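Myo-inositol phosphohydrolase (Mitsuokella multacida, PDB 4WU3) probably removes phosphate groups from inositol hexakisphosphate and related inositol phosphates, as a phytase of the protein tyrosine phosphatase-like family. Local coordinates at residues P335-D348 and F429-G443. The protein carries 2 engineered substitutions. Residues are numbered along the deposited sequence; the frame is centred on the assembly and turned at random.
Sequences PDYNGYIWRLDTKD and FNGNAVSWYGLRDWG. With 4IP (inositol-(1,3,4,5)-tetrakisphosphate), chain F.
The indole of Trp342 is gripped between two aromatic edges: Trp436 brings CE3 to 3.6 Å from Trp342 CE2 over one face, and over the opposite face Phe429 CE2 lies 3.7 Å from Trp342 CD2. Both pairs are edge-to-face, the Phe429 plane turned 62° from the indole. Cut back to an alanine, this position would probably lose the slab between Phe429 and Trp436, opening a gap and leaving both edges without the ring they pack on. Strands 342-346 and 432-438 run antiparallel in a mixed sheet, with a classic beta bulge where Asp345 and Thr346 both face Ala433. On the other face of this sheet, the extended Arg343 chain, its CG anti to the backbone N (chi1 171°), carries the guanidinium past Tyr437 to the inositol phosphate; NH2 donates to O6P of the ligand at 2.6 Å. Ser435, on the same face as Arg343, donates from OG to Asp345 OD1 at 2.9 Å, while Asp345 OD2 forms a salt bridge with Arg422. Toward Pro335 the fit is looser and wetter. One water takes the N-H of Leu439 and donates to the carbonyls of Asp336 and Asn338, while another joins Gly339 O to Trp436 NE1. Even there, Trp442 turns its edge onto the Tyr337 face, with CE3 3.6 Å from Tyr337 CE1.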
loop_
_atom_site.group_PDB
_atom_site.type_symbol
_atom_site.label_atom_id
_atom_site.label_comp_id
_atom_site.label_asym_id
_atom_site.label_seq_id
_atom_site.Cartn_x
_atom_site.Cartn_y
_atom_site.Cartn_z
ATOM N N PRO A 335 5.900 -4.661 -14.514
ATOM C CA PRO A 335 6.559 -5.907 -14.875
ATOM C C PRO A 335 7.519 -5.713 -16.042
ATOM O O PRO A 335 7.300 -4.844 -16.890
ATOM C CB PRO A 335 5.401 -6.828 -15.268
ATOM C CG PRO A 335 4.222 -5.944 -15.492
ATOM C CD PRO A 335 4.434 -4.731 -14.638
ATOM N N ASP A 336 8.593 -6.492 -16.065
ATOM C CA ASP A 336 9.510 -6.503 -17.206
ATOM C C ASP A 336 9.293 -7.816 -17.959
ATOM O O ASP A 336 9.522 -8.897 -17.419
ATOM C CB ASP A 336 10.957 -6.362 -16.737
ATOM C CG ASP A 336 11.958 -6.331 -17.884
ATOM O OD1 ASP A 336 11.579 -6.504 -19.065
ATOM O OD2 ASP A 336 13.155 -6.129 -17.591
ATOM N N TYR A 337 8.838 -7.713 -19.203
ATOM C CA TYR A 337 8.503 -8.884 -20.002
ATOM C C TYR A 337 9.620 -9.271 -20.949
ATOM O O TYR A 337 9.457 -10.181 -21.741
ATOM C CB TYR A 337 7.223 -8.627 -20.812
ATOM C CG TYR A 337 5.996 -8.510 -19.942
ATOM C CD1 TYR A 337 5.630 -9.548 -19.105
ATOM C CD2 TYR A 337 5.229 -7.360 -19.935
ATOM C CE1 TYR A 337 4.529 -9.448 -18.287
ATOM C CE2 TYR A 337 4.120 -7.249 -19.122
ATOM C CZ TYR A 337 3.773 -8.301 -18.300
ATOM O OH TYR A 337 2.661 -8.226 -17.485
ATOM N N ASN A 338 10.751 -8.575 -20.874
ATOM C CA ASN A 338 11.873 -8.840 -21.773
ATOM C C ASN A 338 12.509 -10.202 -21.528
ATOM O O ASN A 338 12.555 -10.687 -20.396
ATOM C CB ASN A 338 12.914 -7.723 -21.676
ATOM C CG ASN A 338 12.427 -6.422 -22.295
ATOM O OD1 ASN A 338 11.682 -6.411 -23.281
ATOM N ND2 ASN A 338 12.846 -5.319 -21.720
ATOM N N GLY A 339 12.972 -10.824 -22.607
ATOM C CA GLY A 339 13.629 -12.125 -22.524
ATOM C C GLY A 339 14.874 -12.079 -21.660
ATOM O O GLY A 339 15.604 -11.091 -21.652
ATOM N N TYR A 340 15.122 -13.161 -20.933
ATOM C CA TYR A 340 16.310 -13.253 -20.100
ATOM C C TYR A 340 16.979 -14.640 -20.159
ATOM O O TYR A 340 17.974 -14.879 -19.470
ATOM C CB TYR A 340 15.932 -12.930 -18.659
ATOM C CG TYR A 340 14.827 -13.830 -18.171
ATOM C CD1 TYR A 340 15.114 -15.108 -17.731
ATOM C CD2 TYR A 340 13.502 -13.421 -18.185
ATOM C CE1 TYR A 340 14.118 -15.959 -17.294
ATOM C CE2 TYR A 340 12.491 -14.268 -17.743
ATOM C CZ TYR A 340 12.814 -15.541 -17.300
ATOM O OH TYR A 340 11.856 -16.427 -16.849
ATOM N N ILE A 341 16.443 -15.547 -20.970
ATOM C CA ILE A 341 17.031 -16.881 -21.101
ATOM C C ILE A 341 16.701 -17.525 -22.441
ATOM O O ILE A 341 15.644 -17.275 -23.024
ATOM C CB ILE A 341 16.545 -17.813 -19.964
ATOM C CG1 ILE A 341 17.431 -19.057 -19.849
ATOM C CG2 ILE A 341 15.097 -18.223 -20.184
ATOM C CD1 ILE A 341 17.110 -19.940 -18.662
ATOM N N TRP A 342 17.609 -18.363 -22.924
ATOM C CA TRP A 342 17.314 -19.188 -24.081
ATOM C C TRP A 342 16.616 -20.460 -23.611
ATOM O O TRP A 342 17.184 -21.305 -22.921
ATOM C CB TRP A 342 18.575 -19.518 -24.877
ATOM C CG TRP A 342 19.085 -18.370 -25.695
ATOM C CD1 TRP A 342 20.207 -17.641 -25.457
ATOM C CD2 TRP A 342 18.489 -17.816 -26.880
ATOM N NE1 TRP A 342 20.352 -16.657 -26.417
ATOM C CE2 TRP A 342 19.311 -16.749 -27.303
ATOM C CE3 TRP A 342 17.337 -18.115 -27.619
ATOM C CZ2 TRP A 342 19.020 -15.982 -28.431
ATOM C CZ3 TRP A 342 17.045 -17.350 -28.733
ATOM C CH2 TRP A 342 17.889 -16.302 -29.137
ATOM N N ARG A 343 15.353 -20.563 -23.979
ATOM C CA ARG A 343 14.541 -21.704 -23.654
ATOM C C ARG A 343 14.719 -22.757 -24.729
ATOM O O ARG A 343 14.738 -22.445 -25.916
ATOM C CB ARG A 343 13.087 -21.264 -23.620
ATOM C CG ARG A 343 12.080 -22.391 -23.505
ATOM C CD ARG A 343 10.665 -21.836 -23.567
ATOM N NE ARG A 343 9.682 -22.761 -23.011
ATOM C CZ ARG A 343 8.376 -22.506 -22.928
ATOM N NH1 ARG A 343 7.885 -21.355 -23.366
ATOM N NH2 ARG A 343 7.555 -23.408 -22.410
ATOM N N LEU A 344 14.845 -24.004 -24.301
ATOM C CA LEU A 344 14.791 -25.139 -25.203
ATOM C C LEU A 344 13.339 -25.516 -25.478
ATOM O O LEU A 344 12.699 -26.149 -24.650
ATOM C CB LEU A 344 15.519 -26.325 -24.571
ATOM C CG LEU A 344 15.406 -27.672 -25.282
ATOM C CD1 LEU A 344 15.927 -27.578 -26.708
ATOM C CD2 LEU A 344 16.187 -28.704 -24.480
ATOM N N ASP A 345 12.821 -25.127 -26.641
ATOM C CA ASP A 345 11.427 -25.396 -26.999
ATOM C C ASP A 345 11.238 -26.867 -27.303
ATOM O O ASP A 345 10.286 -27.491 -26.849
ATOM C CB ASP A 345 11.009 -24.583 -28.229
ATOM C CG ASP A 345 10.823 -23.104 -27.925
ATOM O OD1 ASP A 345 10.591 -22.767 -26.751
ATOM O OD2 ASP A 345 10.905 -22.282 -28.861
ATOM N N THR A 346 12.144 -27.419 -28.102
ATOM C CA THR A 346 12.084 -28.825 -28.445
ATOM C C THR A 346 13.450 -29.315 -28.910
ATOM O O THR A 346 14.149 -28.669 -29.700
ATOM C CB THR A 346 10.987 -29.124 -29.493
ATOM O OG1 THR A 346 10.986 -30.525 -29.808
ATOM C CG2 THR A 346 11.201 -28.323 -30.760
ATOM N N LYS A 347 13.824 -30.464 -28.375
ATOM C CA LYS A 347 15.102 -31.070 -28.647
ATOM C C LYS A 347 15.084 -31.712 -30.015
ATOM O O LYS A 347 14.061 -32.212 -30.457
ATOM C CB LYS A 347 15.375 -32.144 -27.614
ATOM C CG LYS A 347 16.794 -32.138 -27.130
ATOM C CD LYS A 347 17.046 -33.318 -26.211
ATOM C CE LYS A 347 18.373 -33.978 -26.531
ATOM N NZ LYS A 347 18.666 -35.061 -25.564
ATOM N N ASP A 348 16.228 -31.704 -30.676
ATOM C CA ASP A 348 16.359 -32.308 -31.994
ATOM C C ASP A 348 16.173 -33.811 -31.895
ATOM O O ASP A 348 17.003 -34.511 -31.309
ATOM C CB ASP A 348 17.733 -31.991 -32.556
ATOM C CG ASP A 348 17.884 -32.395 -34.003
ATOM O OD1 ASP A 348 16.920 -32.943 -34.586
ATOM O OD2 ASP A 348 18.984 -32.168 -34.556
ATOM N N PHE A 429 19.260 -23.652 -32.619
ATOM C CA PHE A 429 20.643 -23.801 -32.152
ATOM C C PHE A 429 21.041 -25.264 -32.225
ATOM O O PHE A 429 20.427 -26.086 -31.544
ATOM C CB PHE A 429 20.781 -23.384 -30.687
ATOM C CG PHE A 429 20.673 -21.909 -30.451
ATOM C CD1 PHE A 429 20.655 -21.013 -31.505
ATOM C CD2 PHE A 429 20.619 -21.421 -29.160
ATOM C CE1 PHE A 429 20.571 -19.653 -31.282
ATOM C CE2 PHE A 429 20.537 -20.062 -28.923
ATOM C CZ PHE A 429 20.508 -19.177 -29.986
ATOM N N ASN A 430 22.068 -25.588 -33.013
ATOM C CA ASN A 430 22.548 -26.984 -33.131
ATOM C C ASN A 430 21.448 -27.984 -33.471
ATOM O O ASN A 430 21.506 -29.140 -33.050
ATOM C CB ASN A 430 23.204 -27.463 -31.830
ATOM C CG ASN A 430 24.358 -26.590 -31.386
ATOM O OD1 ASN A 430 24.994 -25.913 -32.185
ATOM N ND2 ASN A 430 24.642 -26.618 -30.091
ATOM N N GLY A 431 20.442 -27.544 -34.214
ATOM C CA GLY A 431 19.345 -28.425 -34.594
ATOM C C GLY A 431 18.161 -28.364 -33.651
ATOM O O GLY A 431 17.072 -28.857 -33.982
ATOM N N ASN A 432 18.362 -27.771 -32.474
ATOM C CA ASN A 432 17.295 -27.661 -31.470
ATOM C C ASN A 432 16.524 -26.359 -31.618
ATOM O O ASN A 432 17.114 -25.311 -31.852
ATOM C CB ASN A 432 17.869 -27.701 -30.051
ATOM C CG ASN A 432 18.714 -28.925 -29.789
ATOM O OD1 ASN A 432 18.265 -30.059 -29.925
ATOM N ND2 ASN A 432 19.958 -28.696 -29.402
ATOM N N ALA A 433 15.207 -26.431 -31.458
ATOM C CA ALA A 433 14.346 -25.247 -31.449
ATOM C C ALA A 433 14.525 -24.504 -30.124
ATOM O O ALA A 433 14.390 -25.097 -29.054
ATOM C CB ALA A 433 12.892 -25.666 -31.613
ATOM N N VAL A 434 14.824 -23.212 -30.204
ATOM C CA VAL A 434 15.014 -22.391 -29.027
ATOM C C VAL A 434 14.237 -21.094 -29.175
ATOM O O VAL A 434 13.848 -20.722 -30.281
ATOM C CB VAL A 434 16.504 -22.060 -28.803
ATOM C CG1 VAL A 434 17.321 -23.331 -28.638
ATOM C CG2 VAL A 434 17.048 -21.239 -29.955
ATOM N N SER A 435 14.009 -20.421 -28.050
ATOM C CA SER A 435 13.351 -19.117 -28.036
ATOM C C SER A 435 13.899 -18.221 -26.930
ATOM O O SER A 435 14.426 -18.695 -25.926
ATOM C CB SER A 435 11.828 -19.270 -27.904
ATOM O OG SER A 435 11.479 -19.979 -26.735
ATOM N N TRP A 436 13.796 -16.915 -27.122
ATOM C CA TRP A 436 14.272 -15.975 -26.122
ATOM C C TRP A 436 13.113 -15.689 -25.179
ATOM O O TRP A 436 12.199 -14.944 -25.508
ATOM C CB TRP A 436 14.778 -14.710 -26.796
ATOM C CG TRP A 436 15.428 -13.711 -25.871
ATOM C CD1 TRP A 436 15.049 -12.418 -25.678
ATOM C CD2 TRP A 436 16.577 -13.922 -25.036
ATOM N NE1 TRP A 436 15.880 -11.812 -24.775
ATOM C CE2 TRP A 436 16.826 -12.712 -24.363
ATOM C CE3 TRP A 436 17.413 -15.018 -24.789
ATOM C CZ2 TRP A 436 17.880 -12.561 -23.458
ATOM C CZ3 TRP A 436 18.458 -14.872 -23.887
ATOM C CH2 TRP A 436 18.681 -13.650 -23.234
ATOM N N TYR A 437 13.155 -16.315 -24.014
ATOM C CA TYR A 437 12.010 -16.381 -23.128
ATOM C C TYR A 437 12.025 -15.276 -22.104
ATOM O O TYR A 437 12.966 -15.160 -21.323
ATOM C CB TYR A 437 11.981 -17.721 -22.388
ATOM C CG TYR A 437 10.752 -17.902 -21.520
ATOM C CD1 TYR A 437 9.554 -18.349 -22.063
ATOM C CD2 TYR A 437 10.788 -17.611 -20.166
ATOM C CE1 TYR A 437 8.424 -18.514 -21.271
ATOM C CE2 TYR A 437 9.662 -17.755 -19.371
ATOM C CZ TYR A 437 8.486 -18.207 -19.927
ATOM O OH TYR A 437 7.379 -18.354 -19.132
ATOM N N GLY A 438 10.962 -14.480 -22.101
ATOM C CA GLY A 438 10.719 -13.527 -21.017
ATOM C C GLY A 438 9.494 -13.940 -20.221
ATOM O O GLY A 438 8.786 -14.858 -20.599
ATOM N N LEU A 439 9.247 -13.260 -19.111
ATOM C CA LEU A 439 8.076 -13.524 -18.286
ATOM C C LEU A 439 6.803 -13.633 -19.123
ATOM O O LEU A 439 6.554 -12.812 -20.006
ATOM C CB LEU A 439 7.928 -12.401 -17.264
ATOM C CG LEU A 439 6.642 -12.382 -16.435
ATOM C CD1 LEU A 439 6.653 -13.523 -15.428
ATOM C CD2 LEU A 439 6.517 -11.032 -15.741
ATOM N N ARG A 440 5.992 -14.639 -18.818
ATOM C CA ARG A 440 4.782 -14.961 -19.602
ATOM C C ARG A 440 5.028 -15.227 -21.096
ATOM O O ARG A 440 4.094 -15.208 -21.900
ATOM C CB ARG A 440 3.739 -13.855 -19.461
ATOM C CG ARG A 440 2.994 -13.876 -18.140
ATOM C CD ARG A 440 2.000 -12.732 -18.077
ATOM N NE ARG A 440 1.464 -12.555 -16.734
ATOM C CZ ARG A 440 0.513 -11.684 -16.418
ATOM N NH1 ARG A 440 -0.020 -10.906 -17.355
ATOM N NH2 ARG A 440 0.086 -11.607 -15.166
ATOM N N ASP A 441 6.272 -15.496 -21.464
ATOM C CA ASP A 441 6.655 -15.617 -22.875
ATOM C C ASP A 441 6.304 -14.365 -23.708
ATOM O O ASP A 441 5.953 -14.462 -24.887
ATOM C CB ASP A 441 6.028 -16.874 -23.498
ATOM C CG ASP A 441 6.702 -17.271 -24.813
ATOM O OD1 ASP A 441 7.867 -16.876 -25.019
ATOM O OD2 ASP A 441 6.064 -17.956 -25.646
ATOM N N TRP A 442 6.416 -13.187 -23.100
ATOM C CA TRP A 442 6.079 -11.939 -23.783
ATOM C C TRP A 442 7.326 -11.122 -24.139
ATOM O O TRP A 442 7.322 -9.888 -24.082
ATOM C CB TRP A 442 5.121 -11.093 -22.937
ATOM C CG TRP A 442 3.723 -11.630 -22.891
ATOM C CD1 TRP A 442 3.229 -12.688 -23.596
ATOM C CD2 TRP A 442 2.630 -11.116 -22.124
ATOM N NE1 TRP A 442 1.903 -12.882 -23.298
ATOM C CE2 TRP A 442 1.506 -11.925 -22.403
ATOM C CE3 TRP A 442 2.494 -10.063 -21.216
ATOM C CZ2 TRP A 442 0.265 -11.710 -21.814
ATOM C CZ3 TRP A 442 1.257 -9.845 -20.631
ATOM C CH2 TRP A 442 0.158 -10.672 -20.932
ATOM N N GLY A 443 8.380 -11.823 -24.541
ATOM C CA GLY A 443 9.630 -11.187 -24.943
ATOM C C GLY A 443 9.505 -10.076 -25.969
ATOM O O GLY A 443 10.313 -9.158 -25.978
HETATM C C1 4IP F . 0.499 -22.003 -25.369
HETATM O O1 4IP F . 0.288 -22.539 -26.675
HETATM C C2 4IP F . 1.918 -22.301 -24.902
HETATM O O2 4IP F . 2.155 -23.701 -24.969
HETATM C C3 4IP F . 2.141 -21.858 -23.463
HETATM O O3 4IP F . 3.472 -22.192 -23.059
HETATM C C4 4IP F . 1.136 -22.498 -22.510
HETATM O O4 4IP F . 1.337 -21.968 -21.195
HETATM C C5 4IP F . -0.287 -22.205 -22.972
HETATM O O5 4IP F . -1.234 -22.849 -22.116
HETATM C C6 4IP F . -0.509 -22.646 -24.418
HETATM O O6 4IP F . -1.836 -22.318 -24.839
HETATM P P1 4IP F . 0.723 -21.767 -28.015
HETATM O O1P 4IP F . -0.245 -20.621 -28.117
HETATM O O2P 4IP F . 0.572 -22.829 -29.074
HETATM O O3P 4IP F . 2.159 -21.374 -27.774
HETATM P P3 4IP F . 4.467 -21.044 -22.514
HETATM O O4P 4IP F . 3.601 -20.217 -21.592
HETATM O O5P 4IP F . 4.923 -20.332 -23.767
HETATM O O6P 4IP F . 5.554 -21.798 -21.791
HETATM P P4 4IP F . 1.516 -22.916 -19.897
HETATM O O7P 4IP F . 2.556 -23.932 -20.301
HETATM O O8P 4IP F . 1.992 -21.948 -18.842
HETATM O O9P 4IP F . 0.126 -23.482 -19.676
HETATM P P5 4IP F . -2.623 -22.108 -21.753
HETATM O OPF 4IP F . -2.318 -20.619 -21.819
HETATM O OPG 4IP F . -2.927 -22.628 -20.364
HETATM O OPH 4IP F . -3.582 -22.577 -22.824
HETATM O O HOH W 1 10.886 -11.094 -18.219
HETATM O O HOH W 2 8.823 -7.256 -23.611
HETATM O O HOH W 3 15.797 -9.066 -23.431
HETATM O O HOH W 4 12.948 -9.313 -24.992
HETATM O O HOH W 5 8.931 -19.544 -25.607
HETATM O O HOH W 6 21.650 -31.582 -32.949
#